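Local coordinates for DNA polymerase III subunit delta (Bacillus subtilis, PDB 3ZH9), which probably acts as the clamp-loader wrench that opens the beta sliding clamp, so that the ATP-driven complex can place it on primed DNA, at residues Gly12-Val17 against Tyr112-Leu117; Val80-Phe85 against Leu118-Lys123; Leu176-His181 against Met209-Ser214; Leu261-Lys266 against Glu303-Ile308. All coordinates share one frame; numbering follows the deposited sequence.

Interaction 1. Residues Gly12-Val17 against Tyr112-Leu117; sequences GEVHPV and YTVFVL
Pro16 and Val17 run alongside Thr113, Val114 and Phe115, where strand 17-21 begins and joins strand 113-119 as a parallel neighbour in the five-stranded sheet of the N-terminal domain, a member of the P-loop NTPase class. One classical hydrogen bond starts the pairing: Phe115 N donates to Pro16 O at 2.7 Å, almost straight (166° at the hydrogen). Val17 and Phe115 form the bridge itself, and the ladder continues between Phe115 and Tyr18. Weaker CA-H...O contacts supplement it, from Val17 CA to Phe115 O (3.3 Å) and from Pro16 CA to Thr113 O (3.5 Å). A water lies 2.7 Å from Pro16 O and 2.9 Å from Thr113 O, placed between two acceptors that cannot bond each other. On the face shared by Val17 and Phe115, the phenylalanine ring leads off to Tyr105 and Leu102 of helix 99-107. Apolar contact is confined to Val14 and Val114, which cross at about a right angle with Val14 CG1 3.7 Å from Val114 CG2, both resting on Val39. With CG1 opposite its own backbone N (chi1 179°), Val114 lays that methyl 3.5 Å from His15 O.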
loop_
_atom_site.group_PDB
_atom_site.type_symbol
_atom_site.label_atom_id
_atom_site.label_comp_id
_atom_site.label_asym_id
_atom_site.label_seq_id
_atom_site.Cartn_x
_atom_site.Cartn_y
_atom_site.Cartn_z
ATOM N N GLY A 12 1.379 -2.234 -26.632
ATOM C CA GLY A 12 1.363 -3.569 -27.187
ATOM C C GLY A 12 2.674 -4.282 -26.939
ATOM O O GLY A 12 2.937 -5.318 -27.527
ATOM N N GLU A 13 3.493 -3.742 -26.044
ATOM C CA GLU A 13 4.752 -4.390 -25.711
ATOM C C GLU A 13 4.575 -5.266 -24.481
ATOM O O GLU A 13 4.574 -4.781 -23.338
ATOM C CB GLU A 13 5.849 -3.345 -25.509
ATOM C CG GLU A 13 6.065 -2.484 -26.746
ATOM C CD GLU A 13 6.906 -1.237 -26.477
ATOM O OE1 GLU A 13 7.481 -1.100 -25.378
ATOM O OE2 GLU A 13 6.991 -0.390 -27.380
ATOM N N VAL A 14 4.383 -6.559 -24.721
ATOM C CA VAL A 14 4.191 -7.505 -23.630
ATOM C C VAL A 14 5.272 -8.556 -23.746
ATOM O O VAL A 14 5.391 -9.203 -24.778
ATOM C CB VAL A 14 2.795 -8.176 -23.668
ATOM C CG1 VAL A 14 2.510 -8.885 -22.329
ATOM C CG2 VAL A 14 1.727 -7.138 -23.952
ATOM N N HIS A 15 6.076 -8.698 -22.696
ATOM C CA HIS A 15 7.229 -9.575 -22.753
ATOM C C HIS A 15 6.936 -10.944 -22.132
ATOM O O HIS A 15 5.965 -11.103 -21.417
ATOM C CB HIS A 15 8.437 -8.862 -22.132
ATOM C CG HIS A 15 8.660 -7.494 -22.720
ATOM N ND1 HIS A 15 8.969 -7.298 -24.053
ATOM C CD2 HIS A 15 8.558 -6.257 -22.173
ATOM C CE1 HIS A 15 9.078 -6.002 -24.293
ATOM N NE2 HIS A 15 8.830 -5.348 -23.170
ATOM N N PRO A 16 7.760 -11.946 -22.459
ATOM C CA PRO A 16 7.490 -13.323 -22.015
ATOM C C PRO A 16 7.717 -13.523 -20.513
ATOM O O PRO A 16 7.111 -14.420 -19.946
ATOM C CB PRO A 16 8.486 -14.166 -22.827
ATOM C CG PRO A 16 8.852 -13.300 -24.014
ATOM C CD PRO A 16 8.837 -11.878 -23.461
ATOM N N VAL A 17 8.573 -12.711 -19.889
ATOM C CA VAL A 17 8.898 -12.893 -18.467
ATOM C C VAL A 17 8.961 -11.541 -17.732
ATOM O O VAL A 17 9.691 -10.616 -18.147
ATOM C CB VAL A 17 10.249 -13.636 -18.262
ATOM C CG1 VAL A 17 10.520 -13.865 -16.789
ATOM C CG2 VAL A 17 10.287 -14.961 -19.013
ATOM N N TYR A 112 4.649 -17.961 -26.418
ATOM C CA TYR A 112 3.205 -17.768 -26.385
ATOM C C TYR A 112 2.674 -17.560 -24.962
ATOM O O TYR A 112 1.477 -17.389 -24.749
ATOM C CB TYR A 112 2.538 -18.986 -27.015
ATOM C CG TYR A 112 3.198 -20.295 -26.605
ATOM C CD1 TYR A 112 2.938 -20.881 -25.366
ATOM C CD2 TYR A 112 4.087 -20.941 -27.464
ATOM C CE1 TYR A 112 3.542 -22.086 -25.008
ATOM C CE2 TYR A 112 4.697 -22.138 -27.117
ATOM C CZ TYR A 112 4.424 -22.709 -25.893
ATOM O OH TYR A 112 5.039 -23.904 -25.568
ATOM N N THR A 113 3.582 -17.584 -23.997
ATOM C CA THR A 113 3.239 -17.421 -22.591
ATOM C C THR A 113 3.808 -16.115 -22.044
ATOM O O THR A 113 4.946 -15.742 -22.347
ATOM C CB THR A 113 3.801 -18.602 -21.747
ATOM O OG1 THR A 113 3.078 -19.793 -22.052
ATOM C CG2 THR A 113 3.700 -18.320 -20.252
ATOM N N VAL A 114 3.007 -15.410 -21.262
ATOM C CA VAL A 114 3.526 -14.347 -20.403
ATOM C C VAL A 114 3.623 -14.881 -18.972
ATOM O O VAL A 114 2.611 -15.211 -18.336
ATOM C CB VAL A 114 2.644 -13.078 -20.453
ATOM C CG1 VAL A 114 3.212 -11.988 -19.517
ATOM C CG2 VAL A 114 2.513 -12.589 -21.910
ATOM N N PHE A 115 4.855 -14.976 -18.485
ATOM C CA PHE A 115 5.164 -15.563 -17.177
ATOM C C PHE A 115 5.524 -14.437 -16.194
ATOM O O PHE A 115 6.515 -13.715 -16.397
ATOM C CB PHE A 115 6.357 -16.508 -17.341
ATOM C CG PHE A 115 6.635 -17.378 -16.152
ATOM C CD1 PHE A 115 7.464 -16.931 -15.123
ATOM C CD2 PHE A 115 6.096 -18.668 -16.071
ATOM C CE1 PHE A 115 7.735 -17.746 -14.020
ATOM C CE2 PHE A 115 6.365 -19.478 -14.982
ATOM C CZ PHE A 115 7.188 -19.020 -13.955
ATOM N N VAL A 116 4.727 -14.280 -15.141
ATOM C CA VAL A 116 4.973 -13.224 -14.160
ATOM C C VAL A 116 5.309 -13.773 -12.769
ATOM O O VAL A 116 4.527 -14.506 -12.154
ATOM C CB VAL A 116 3.786 -12.246 -14.063
ATOM C CG1 VAL A 116 3.282 -11.880 -15.455
ATOM C CG2 VAL A 116 2.669 -12.870 -13.292
ATOM N N LEU A 117 6.507 -13.452 -12.300
ATOM C CA LEU A 117 6.870 -13.679 -10.910
ATOM C C LEU A 117 6.425 -12.477 -10.093
ATOM O O LEU A 117 6.847 -11.350 -10.355
ATOM C CB LEU A 117 8.376 -13.825 -10.764
ATOM C CG LEU A 117 8.898 -15.227 -11.007
ATOM C CD1 LEU A 117 10.407 -15.194 -11.154
ATOM C CD2 LEU A 117 8.461 -16.120 -9.843
HETATM O O HOH W 1 7.153 -16.910 -20.970
#

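Interaction 2. Residues Val80-Phe85 against Leu118-Lys123; sequences VKNPYF and LAPYEK
Tyr121 drives its phenol oxygen into the backbone of Asn82-Tyr84, where Tyr121 OH comes within 2.9 Å of Tyr84 N yet at too poor an angle for a hydrogen bond; that N-H makes a weak bond to Asn82 O instead. The site lies at the C-terminal ends of two parallel strands, 76-81 and 113-119, joined through helix 99-107 as a beta-alpha-beta crossover of the P-loop NTPase-like domain. The last rungs of the ladder are regular: Leu118 N donates to Val80 O at 3.0 Å, and Leu118 O receives Asn82 N at 2.9 Å. Beyond them both chains bend in an inverse gamma turn, centred on Pro83 in one and Pro120 in the other. The second turn is closed by Tyr121 N bonding Ala119 O at 2.7 Å. With CG anti to its carbonyl carbon (chi1 -43°), Tyr121 reaches the Asn82-Tyr84 backbone with its hydroxyl, while Pro120 CD sits over the centre of one ring face. The ring edge meets Asn82 C, while Tyr84 CB lies 3.4 Å from Tyr121 OH. The Tyr84 ring itself leads away, its hydroxyl bonded to Ile95 O. The two turns also pack through Pro83 CG, 3.6 Å from Ala119 CB.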
loop_
_atom_site.group_PDB
_atom_site.type_symbol
_atom_site.label_atom_id
_atom_site.label_comp_id
_atom_site.label_asym_id
_atom_site.label_seq_id
_atom_site.Cartn_x
_atom_site.Cartn_y
_atom_site.Cartn_z
ATOM N N VAL A 80 3.013 -16.551 -10.860
ATOM C CA VAL A 80 3.695 -17.328 -9.839
ATOM C C VAL A 80 4.046 -16.431 -8.666
ATOM O O VAL A 80 4.991 -15.635 -8.742
ATOM C CB VAL A 80 4.979 -17.972 -10.400
ATOM C CG1 VAL A 80 5.690 -18.741 -9.326
ATOM C CG2 VAL A 80 4.636 -18.883 -11.548
ATOM N N LYS A 81 3.278 -16.549 -7.584
ATOM C CA LYS A 81 3.486 -15.703 -6.407
ATOM C C LYS A 81 4.477 -16.285 -5.399
ATOM O O LYS A 81 4.598 -17.508 -5.261
ATOM C CB LYS A 81 2.158 -15.443 -5.695
ATOM C CG LYS A 81 1.082 -14.793 -6.551
ATOM C CD LYS A 81 -0.210 -14.674 -5.751
ATOM C CE LYS A 81 -1.349 -14.128 -6.588
ATOM N NZ LYS A 81 -2.662 -14.367 -5.920
ATOM N N ASN A 82 5.171 -15.389 -4.696
ATOM C CA ASN A 82 5.977 -15.717 -3.510
ATOM C C ASN A 82 7.192 -16.623 -3.712
ATOM O O ASN A 82 7.302 -17.665 -3.061
ATOM C CB ASN A 82 5.102 -16.307 -2.400
ATOM C CG ASN A 82 3.944 -15.406 -2.029
ATOM O OD1 ASN A 82 2.846 -15.886 -1.743
ATOM N ND2 ASN A 82 4.174 -14.102 -2.040
ATOM N N PRO A 83 8.108 -16.227 -4.605
ATOM C CA PRO A 83 9.389 -16.930 -4.725
ATOM C C PRO A 83 10.332 -16.535 -3.588
ATOM O O PRO A 83 11.307 -15.820 -3.819
ATOM C CB PRO A 83 9.925 -16.449 -6.083
ATOM C CG PRO A 83 9.300 -15.120 -6.278
ATOM C CD PRO A 83 7.941 -15.193 -5.640
ATOM N N TYR A 84 10.033 -17.008 -2.378
ATOM C CA TYR A 84 10.790 -16.659 -1.175
ATOM C C TYR A 84 12.260 -17.042 -1.286
ATOM O O TYR A 84 13.113 -16.450 -0.633
ATOM C CB TYR A 84 10.171 -17.307 0.074
ATOM C CG TYR A 84 9.807 -18.763 -0.104
ATOM C CD1 TYR A 84 10.753 -19.771 0.082
ATOM C CD2 TYR A 84 8.516 -19.133 -0.476
ATOM C CE1 TYR A 84 10.414 -21.116 -0.098
ATOM C CE2 TYR A 84 8.171 -20.467 -0.659
ATOM C CZ TYR A 84 9.119 -21.450 -0.465
ATOM O OH TYR A 84 8.762 -22.767 -0.645
ATOM N N PHE A 85 12.548 -18.037 -2.113
ATOM C CA PHE A 85 13.919 -18.474 -2.326
ATOM C C PHE A 85 14.745 -17.431 -3.087
ATOM O O PHE A 85 15.939 -17.620 -3.288
ATOM C CB PHE A 85 13.929 -19.811 -3.069
ATOM C CG PHE A 85 12.968 -19.862 -4.225
ATOM C CD1 PHE A 85 13.288 -19.269 -5.436
ATOM C CD2 PHE A 85 11.735 -20.484 -4.092
ATOM C CE1 PHE A 85 12.400 -19.301 -6.494
ATOM C CE2 PHE A 85 10.847 -20.516 -5.143
ATOM C CZ PHE A 85 11.183 -19.930 -6.350
ATOM N N LEU A 118 5.585 -12.727 -9.098
ATOM C CA LEU A 118 5.168 -11.688 -8.174
ATOM C C LEU A 118 5.860 -11.953 -6.834
ATOM O O LEU A 118 5.541 -12.922 -6.143
ATOM C CB LEU A 118 3.647 -11.694 -8.046
ATOM C CG LEU A 118 3.031 -10.534 -7.274
ATOM C CD1 LEU A 118 3.613 -9.220 -7.757
ATOM C CD2 LEU A 118 1.518 -10.550 -7.427
ATOM N N ALA A 119 6.835 -11.115 -6.498
ATOM C CA ALA A 119 7.702 -11.345 -5.349
ATOM C C ALA A 119 7.654 -10.152 -4.409
ATOM O O ALA A 119 8.440 -9.227 -4.550
ATOM C CB ALA A 119 9.130 -11.587 -5.803
ATOM N N PRO A 120 6.730 -10.179 -3.442
ATOM C CA PRO A 120 6.421 -9.016 -2.610
ATOM C C PRO A 120 7.469 -8.763 -1.522
ATOM O O PRO A 120 7.103 -8.633 -0.365
ATOM C CB PRO A 120 5.103 -9.424 -1.951
ATOM C CG PRO A 120 5.241 -10.920 -1.781
ATOM C CD PRO A 120 5.935 -11.365 -3.060
ATOM N N TYR A 121 8.741 -8.700 -1.896
ATOM C CA TYR A 121 9.824 -8.507 -0.952
ATOM C C TYR A 121 10.534 -7.223 -1.327
ATOM O O TYR A 121 10.478 -6.797 -2.476
ATOM C CB TYR A 121 10.811 -9.671 -1.033
ATOM C CG TYR A 121 10.158 -11.037 -1.142
ATOM C CD1 TYR A 121 9.356 -11.530 -0.121
ATOM C CD2 TYR A 121 10.359 -11.831 -2.262
ATOM C CE1 TYR A 121 8.770 -12.774 -0.211
ATOM C CE2 TYR A 121 9.778 -13.082 -2.367
ATOM C CZ TYR A 121 8.980 -13.548 -1.341
ATOM O OH TYR A 121 8.400 -14.790 -1.450
ATOM N N GLU A 122 11.219 -6.612 -0.369
ATOM C CA GLU A 122 11.874 -5.332 -0.619
ATOM C C GLU A 122 13.074 -5.509 -1.530
ATOM O O GLU A 122 13.407 -4.631 -2.326
ATOM C CB GLU A 122 12.357 -4.707 0.690
ATOM C CG GLU A 122 11.272 -4.150 1.581
ATOM C CD GLU A 122 11.846 -3.398 2.772
ATOM O OE1 GLU A 122 13.013 -2.944 2.679
ATOM O OE2 GLU A 122 11.140 -3.269 3.798
ATOM N N LYS A 123 13.721 -6.656 -1.392
ATOM C CA LYS A 123 15.035 -6.876 -1.955
ATOM C C LYS A 123 15.174 -8.338 -2.321
ATOM O O LYS A 123 14.699 -9.220 -1.603
ATOM C CB LYS A 123 16.096 -6.498 -0.920
ATOM C CG LYS A 123 17.525 -6.830 -1.303
ATOM C CD LYS A 123 18.470 -6.562 -0.132
#

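Interaction 3. Residues Leu176-His181 against Met209-Ser214; sequences LLVNGH and MLVARS. With SO4 (sulfate ion), chain H; SO4 (sulfate ion), chain B; SO4 (sulfate ion), chain M.
Leu177 and Ser214 supply the backbone link: Ser214 N donates to Leu177 O at 3.0 Å, virtually straight (178° at the hydrogen). The apolar contacts centre on the two methyls of Leu177. Leu177 CD1 packs 3.9 Å from Val211 CG1, which also faces Val178 CG1, while Leu177 CD2 lies over one face of the Arg213 guanidinium, 3.9 Å from Arg213 NE. This joins the exits of two helices: a Schellman motif with Asn179 at its C-prime position ends helix 168-177, and the chain leaving helix 204-210 runs past it to Ser214, which N-caps helix 215-227 with its OG bonded to Gln217 N. Polar contacts to sulfate ions make up the rest. Arg213, bent at chi3 (-69°), presents the guanidinium edge to one sulfate, with NH2 2.6 Å from its O2, and its backbone N holds a second sulfate. A third, like these probably from the crystallisation liquor, takes a bond from His181 ND1 at 2.9 Å, while His181 NE2 is bonded to Glu216.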
loop_
_atom_site.group_PDB
_atom_site.type_symbol
_atom_site.label_atom_id
_atom_site.label_comp_id
_atom_site.label_asym_id
_atom_site.label_seq_id
_atom_site.Cartn_x
_atom_site.Cartn_y
_atom_site.Cartn_z
ATOM N N LEU A 176 -1.560 14.614 1.214
ATOM C CA LEU A 176 -1.921 14.918 2.599
ATOM C C LEU A 176 -3.333 14.416 2.953
ATOM O O LEU A 176 -3.550 13.827 4.016
ATOM C CB LEU A 176 -1.863 16.435 2.824
ATOM C CG LEU A 176 -2.428 16.958 4.154
ATOM C CD1 LEU A 176 -1.412 16.778 5.262
ATOM C CD2 LEU A 176 -2.819 18.424 4.048
ATOM N N LEU A 177 -4.287 14.678 2.064
ATOM C CA LEU A 177 -5.694 14.410 2.330
ATOM C C LEU A 177 -5.969 12.922 2.496
ATOM O O LEU A 177 -6.821 12.523 3.281
ATOM C CB LEU A 177 -6.575 14.968 1.202
ATOM C CG LEU A 177 -6.770 16.486 1.146
ATOM C CD1 LEU A 177 -7.464 16.875 -0.157
ATOM C CD2 LEU A 177 -7.546 16.999 2.353
ATOM N N VAL A 178 -5.255 12.095 1.743
ATOM C CA VAL A 178 -5.541 10.673 1.787
ATOM C C VAL A 178 -4.493 9.949 2.609
ATOM O O VAL A 178 -4.408 8.716 2.578
ATOM C CB VAL A 178 -5.680 10.062 0.375
ATOM C CG1 VAL A 178 -6.816 10.777 -0.381
ATOM C CG2 VAL A 178 -4.364 10.139 -0.387
ATOM N N ASN A 179 -3.716 10.730 3.357
ATOM C CA ASN A 179 -2.706 10.174 4.258
ATOM C C ASN A 179 -1.703 9.292 3.534
ATOM O O ASN A 179 -1.253 8.289 4.086
ATOM C CB ASN A 179 -3.361 9.351 5.375
ATOM C CG ASN A 179 -2.603 9.450 6.703
ATOM O OD1 ASN A 179 -2.010 10.480 7.013
ATOM N ND2 ASN A 179 -2.618 8.373 7.481
ATOM N N GLY A 180 -1.374 9.639 2.291
ATOM C CA GLY A 180 -0.311 8.943 1.587
ATOM C C GLY A 180 -0.615 7.579 0.968
ATOM O O GLY A 180 0.229 7.034 0.271
ATOM N N HIS A 181 -1.794 7.012 1.207
ATOM C CA HIS A 181 -2.127 5.705 0.608
ATOM C C HIS A 181 -2.139 5.756 -0.925
ATOM O O HIS A 181 -2.877 6.561 -1.515
ATOM C CB HIS A 181 -3.490 5.229 1.100
ATOM C CG HIS A 181 -3.528 4.933 2.562
ATOM N ND1 HIS A 181 -3.098 3.735 3.090
ATOM C CD2 HIS A 181 -3.935 5.686 3.614
ATOM C CE1 HIS A 181 -3.242 3.758 4.405
ATOM N NE2 HIS A 181 -3.751 4.929 4.748
ATOM N N MET A 209 -12.002 20.807 -3.610
ATOM C CA MET A 209 -13.456 20.731 -3.694
ATOM C C MET A 209 -13.913 19.282 -3.810
ATOM O O MET A 209 -14.933 18.897 -3.242
ATOM C CB MET A 209 -14.032 21.607 -4.812
ATOM C CG MET A 209 -13.795 21.121 -6.219
ATOM S SD MET A 209 -14.545 22.256 -7.452
ATOM C CE MET A 209 -13.473 23.676 -7.276
ATOM N N LEU A 210 -13.138 18.468 -4.509
ATOM C CA LEU A 210 -13.619 17.124 -4.810
ATOM C C LEU A 210 -13.201 16.070 -3.777
ATOM O O LEU A 210 -13.958 15.144 -3.509
ATOM C CB LEU A 210 -13.194 16.701 -6.217
ATOM C CG LEU A 210 -13.883 15.436 -6.751
ATOM C CD1 LEU A 210 -15.381 15.679 -7.052
ATOM C CD2 LEU A 210 -13.162 14.929 -7.990
ATOM N N VAL A 211 -12.021 16.227 -3.177
ATOM C CA VAL A 211 -11.403 15.132 -2.416
ATOM C C VAL A 211 -11.584 15.329 -0.927
ATOM O O VAL A 211 -11.083 16.311 -0.362
ATOM C CB VAL A 211 -9.895 15.004 -2.702
ATOM C CG1 VAL A 211 -9.261 13.897 -1.846
ATOM C CG2 VAL A 211 -9.625 14.748 -4.175
ATOM N N ALA A 212 -12.312 14.410 -0.289
ATOM C CA ALA A 212 -12.586 14.532 1.141
ATOM C C ALA A 212 -11.394 14.062 1.980
ATOM O O ALA A 212 -10.794 13.020 1.706
ATOM C CB ALA A 212 -13.841 13.746 1.524
ATOM N N ARG A 213 -11.065 14.829 3.011
ATOM C CA ARG A 213 -10.040 14.421 3.966
ATOM C C ARG A 213 -10.448 13.089 4.570
ATOM O O ARG A 213 -11.560 12.946 5.071
ATOM C CB ARG A 213 -9.897 15.483 5.042
ATOM C CG ARG A 213 -8.620 15.389 5.846
ATOM C CD ARG A 213 -8.498 16.576 6.806
ATOM N NE ARG A 213 -8.268 17.817 6.068
ATOM C CZ ARG A 213 -7.098 18.450 5.996
ATOM N NH1 ARG A 213 -6.029 17.979 6.635
ATOM N NH2 ARG A 213 -6.998 19.567 5.290
ATOM N N SER A 214 -9.567 12.098 4.494
ATOM C CA SER A 214 -9.896 10.765 4.999
ATOM C C SER A 214 -10.128 10.763 6.525
ATOM O O SER A 214 -9.610 11.619 7.255
ATOM C CB SER A 214 -8.808 9.749 4.626
ATOM O OG SER A 214 -7.669 9.907 5.453
HETATM S S SO4 H . -13.344 17.732 3.471
HETATM O O1 SO4 H . -13.589 18.663 2.361
HETATM O O2 SO4 H . -11.959 17.280 3.392
HETATM O O3 SO4 H . -14.230 16.570 3.385
HETATM O O4 SO4 H . -13.572 18.443 4.733
HETATM S S SO4 B . -2.412 1.196 0.194
HETATM O O1 SO4 B . -1.793 1.675 -1.042
HETATM O O2 SO4 B . -1.776 1.865 1.331
HETATM O O3 SO4 B . -2.225 -0.255 0.283
HETATM O O4 SO4 B . -3.843 1.494 0.225
HETATM S S SO4 M . -9.178 21.389 2.510
HETATM O O1 SO4 M . -8.840 20.465 1.411
HETATM O O2 SO4 M . -8.245 21.204 3.624
HETATM O O3 SO4 M . -10.538 21.139 2.993
HETATM O O4 SO4 M . -9.110 22.771 2.032
#

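Interaction 4. Residues Leu261-Lys266 against Glu303-Ile308; sequences LILQTK and ELRLII
Leu263 and Leu304 lie alongside each other, pointing opposite ways, between two roughly antiparallel helices of the all-helical C-terminal domain, the part that forms the collar in related clamp loaders. The axes of 261-266 and 303-308 approach to 10.0 Å at 153°, and side chains alone bridge the gap. On the tight side, Leu304 enters a notch formed by Ile262, Leu263 and Lys266. Its CB lies 3.7 Å from Leu263 CD1, and its CD1 is 3.8 Å from Ile262 CG2. The Ile262 side chain crosses it at about a right angle. The lysine adds only its aliphatic chain: Lys266 CD is 3.8 Å from Leu304 CD1, and a bend at chi4 (66°) accompanies the turn of NZ to the carbonyls of Phe299 and Ala296, which satisfy the ammonium. Phe259 and Phe299 continue the apolar packing around Leu304. Ile308, though partly exposed, is packed just as closely, its CD1 tip lodged 3.7 Å from Leu263 CD2 and 3.8 Å from Leu263 CB. The solvent side, at Arg305, is looser. There the exposed arginine makes a long, weak ion pair with Glu301 through its NH2, and meets Leu263 only through its CG, 4.4 Å from Leu263 CD1.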
loop_
_atom_site.group_PDB
_atom_site.type_symbol
_atom_site.label_atom_id
_atom_site.label_comp_id
_atom_site.label_asym_id
_atom_site.label_seq_id
_atom_site.Cartn_x
_atom_site.Cartn_y
_atom_site.Cartn_z
ATOM N N LEU A 261 0.289 2.678 17.613
ATOM C CA LEU A 261 1.366 2.913 16.658
ATOM C C LEU A 261 2.422 3.886 17.179
ATOM O O LEU A 261 3.620 3.675 16.981
ATOM C CB LEU A 261 0.803 3.451 15.350
ATOM C CG LEU A 261 1.828 3.676 14.242
ATOM C CD1 LEU A 261 2.636 2.422 13.929
ATOM C CD2 LEU A 261 1.121 4.220 12.991
ATOM N N ILE A 262 1.982 4.973 17.808
ATOM C CA ILE A 262 2.931 5.947 18.347
ATOM C C ILE A 262 3.818 5.300 19.414
ATOM O O ILE A 262 5.043 5.437 19.401
ATOM C CB ILE A 262 2.187 7.166 18.945
ATOM C CG1 ILE A 262 1.528 7.964 17.817
ATOM C CG2 ILE A 262 3.147 8.073 19.700
ATOM C CD1 ILE A 262 0.421 8.857 18.306
ATOM N N LEU A 263 3.200 4.561 20.323
ATOM C CA LEU A 263 3.966 3.881 21.376
ATOM C C LEU A 263 5.011 2.921 20.776
ATOM O O LEU A 263 6.171 2.947 21.162
ATOM C CB LEU A 263 3.023 3.119 22.319
ATOM C CG LEU A 263 3.746 2.411 23.479
ATOM C CD1 LEU A 263 4.115 3.426 24.564
ATOM C CD2 LEU A 263 2.906 1.321 24.035
ATOM N N GLN A 264 4.600 2.080 19.826
ATOM C CA GLN A 264 5.539 1.160 19.162
ATOM C C GLN A 264 6.694 1.892 18.459
ATOM O O GLN A 264 7.868 1.534 18.589
ATOM C CB GLN A 264 4.797 0.326 18.128
ATOM C CG GLN A 264 3.905 -0.758 18.718
ATOM C CD GLN A 264 2.983 -1.334 17.669
ATOM O OE1 GLN A 264 2.393 -0.599 16.877
ATOM N NE2 GLN A 264 2.857 -2.647 17.651
ATOM N N THR A 265 6.336 2.899 17.678
ATOM C CA THR A 265 7.314 3.686 16.961
ATOM C C THR A 265 8.298 4.368 17.933
ATOM O O THR A 265 9.516 4.342 17.723
ATOM C CB THR A 265 6.598 4.716 16.067
ATOM O OG1 THR A 265 5.841 4.017 15.066
ATOM C CG2 THR A 265 7.602 5.580 15.379
ATOM N N LYS A 266 7.771 4.962 19.003
ATOM C CA LYS A 266 8.620 5.625 19.999
ATOM C C LYS A 266 9.597 4.627 20.621
ATOM O O LYS A 266 10.770 4.921 20.800
ATOM C CB LYS A 266 7.763 6.282 21.093
ATOM C CG LYS A 266 8.540 7.146 22.078
ATOM C CD LYS A 266 7.627 7.628 23.210
ATOM C CE LYS A 266 8.309 8.669 24.098
ATOM N NZ LYS A 266 8.598 9.955 23.398
ATOM N N GLU A 303 2.634 8.729 29.408
ATOM C CA GLU A 303 1.367 9.248 28.883
ATOM C C GLU A 303 0.715 8.249 27.926
ATOM O O GLU A 303 -0.482 7.969 27.998
ATOM C CB GLU A 303 1.591 10.536 28.112
ATOM C CG GLU A 303 1.916 11.753 28.948
ATOM C CD GLU A 303 2.058 12.999 28.075
ATOM O OE1 GLU A 303 3.155 13.214 27.500
ATOM O OE2 GLU A 303 1.057 13.741 27.941
ATOM N N LEU A 304 1.521 7.731 27.008
ATOM C CA LEU A 304 1.015 6.843 25.970
ATOM C C LEU A 304 0.410 5.586 26.577
ATOM O O LEU A 304 -0.633 5.137 26.150
ATOM C CB LEU A 304 2.146 6.507 24.986
ATOM C CG LEU A 304 2.567 7.686 24.097
ATOM C CD1 LEU A 304 3.860 7.395 23.330
ATOM C CD2 LEU A 304 1.415 8.089 23.124
ATOM N N ARG A 305 1.072 5.028 27.587
ATOM C CA ARG A 305 0.552 3.867 28.287
ATOM C C ARG A 305 -0.783 4.156 28.967
ATOM O O ARG A 305 -1.678 3.332 28.929
ATOM C CB ARG A 305 1.560 3.363 29.326
ATOM C CG ARG A 305 2.764 2.684 28.716
ATOM C CD ARG A 305 3.871 2.532 29.756
ATOM N NE ARG A 305 5.025 1.779 29.254
ATOM C CZ ARG A 305 6.186 1.691 29.899
ATOM N NH1 ARG A 305 6.351 2.335 31.050
ATOM N NH2 ARG A 305 7.185 0.979 29.397
ATOM N N LEU A 306 -0.899 5.316 29.607
ATOM C CA LEU A 306 -2.151 5.745 30.230
ATOM C C LEU A 306 -3.238 5.921 29.178
ATOM O O LEU A 306 -4.359 5.435 29.340
ATOM C CB LEU A 306 -1.951 7.079 30.958
ATOM C CG LEU A 306 -0.901 7.017 32.073
ATOM C CD1 LEU A 306 -0.580 8.399 32.647
ATOM C CD2 LEU A 306 -1.341 6.052 33.183
ATOM N N ILE A 307 -2.893 6.610 28.092
ATOM C CA ILE A 307 -3.871 6.899 27.052
ATOM C C ILE A 307 -4.388 5.589 26.471
ATOM O O ILE A 307 -5.587 5.391 26.314
ATOM C CB ILE A 307 -3.289 7.821 25.956
ATOM C CG1 ILE A 307 -3.169 9.255 26.503
ATOM C CG2 ILE A 307 -4.182 7.809 24.705
ATOM C CD1 ILE A 307 -2.245 10.181 25.678
ATOM N N ILE A 308 -3.468 4.680 26.190
ATOM C CA ILE A 308 -3.829 3.392 25.648
ATOM C C ILE A 308 -4.793 2.626 26.579
ATOM O O ILE A 308 -5.807 2.116 26.120
ATOM C CB ILE A 308 -2.564 2.556 25.304
ATOM C CG1 ILE A 308 -1.919 3.113 24.033
ATOM C CG2 ILE A 308 -2.913 1.074 25.136
ATOM C CD1 ILE A 308 -0.467 2.752 23.868
#

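Interactions 1 and 2 share strand 113-119 and follow one another along it, their centres about 17 Å apart; they touch where Phe115 CZ packs 3.5 Å from Val80 CG2 and Leu117 CD2 lies against Pro83. Both use backbone hydrogen bonds of the same parallel sheet, one entering it and the other leaving it through proline turns. Interaction 3, in a separate helical region, keeps a single backbone bond and surrounds it with leucine packing and sulfate-bound groups. Interaction 4 is purely side-chain packing between helices, its nearest atoms about 8 Å from interaction 3. All four are partly buried; exposed residues take part in interactions 3 (two) and 4 (one), none in the sheet contacts 1 and 2.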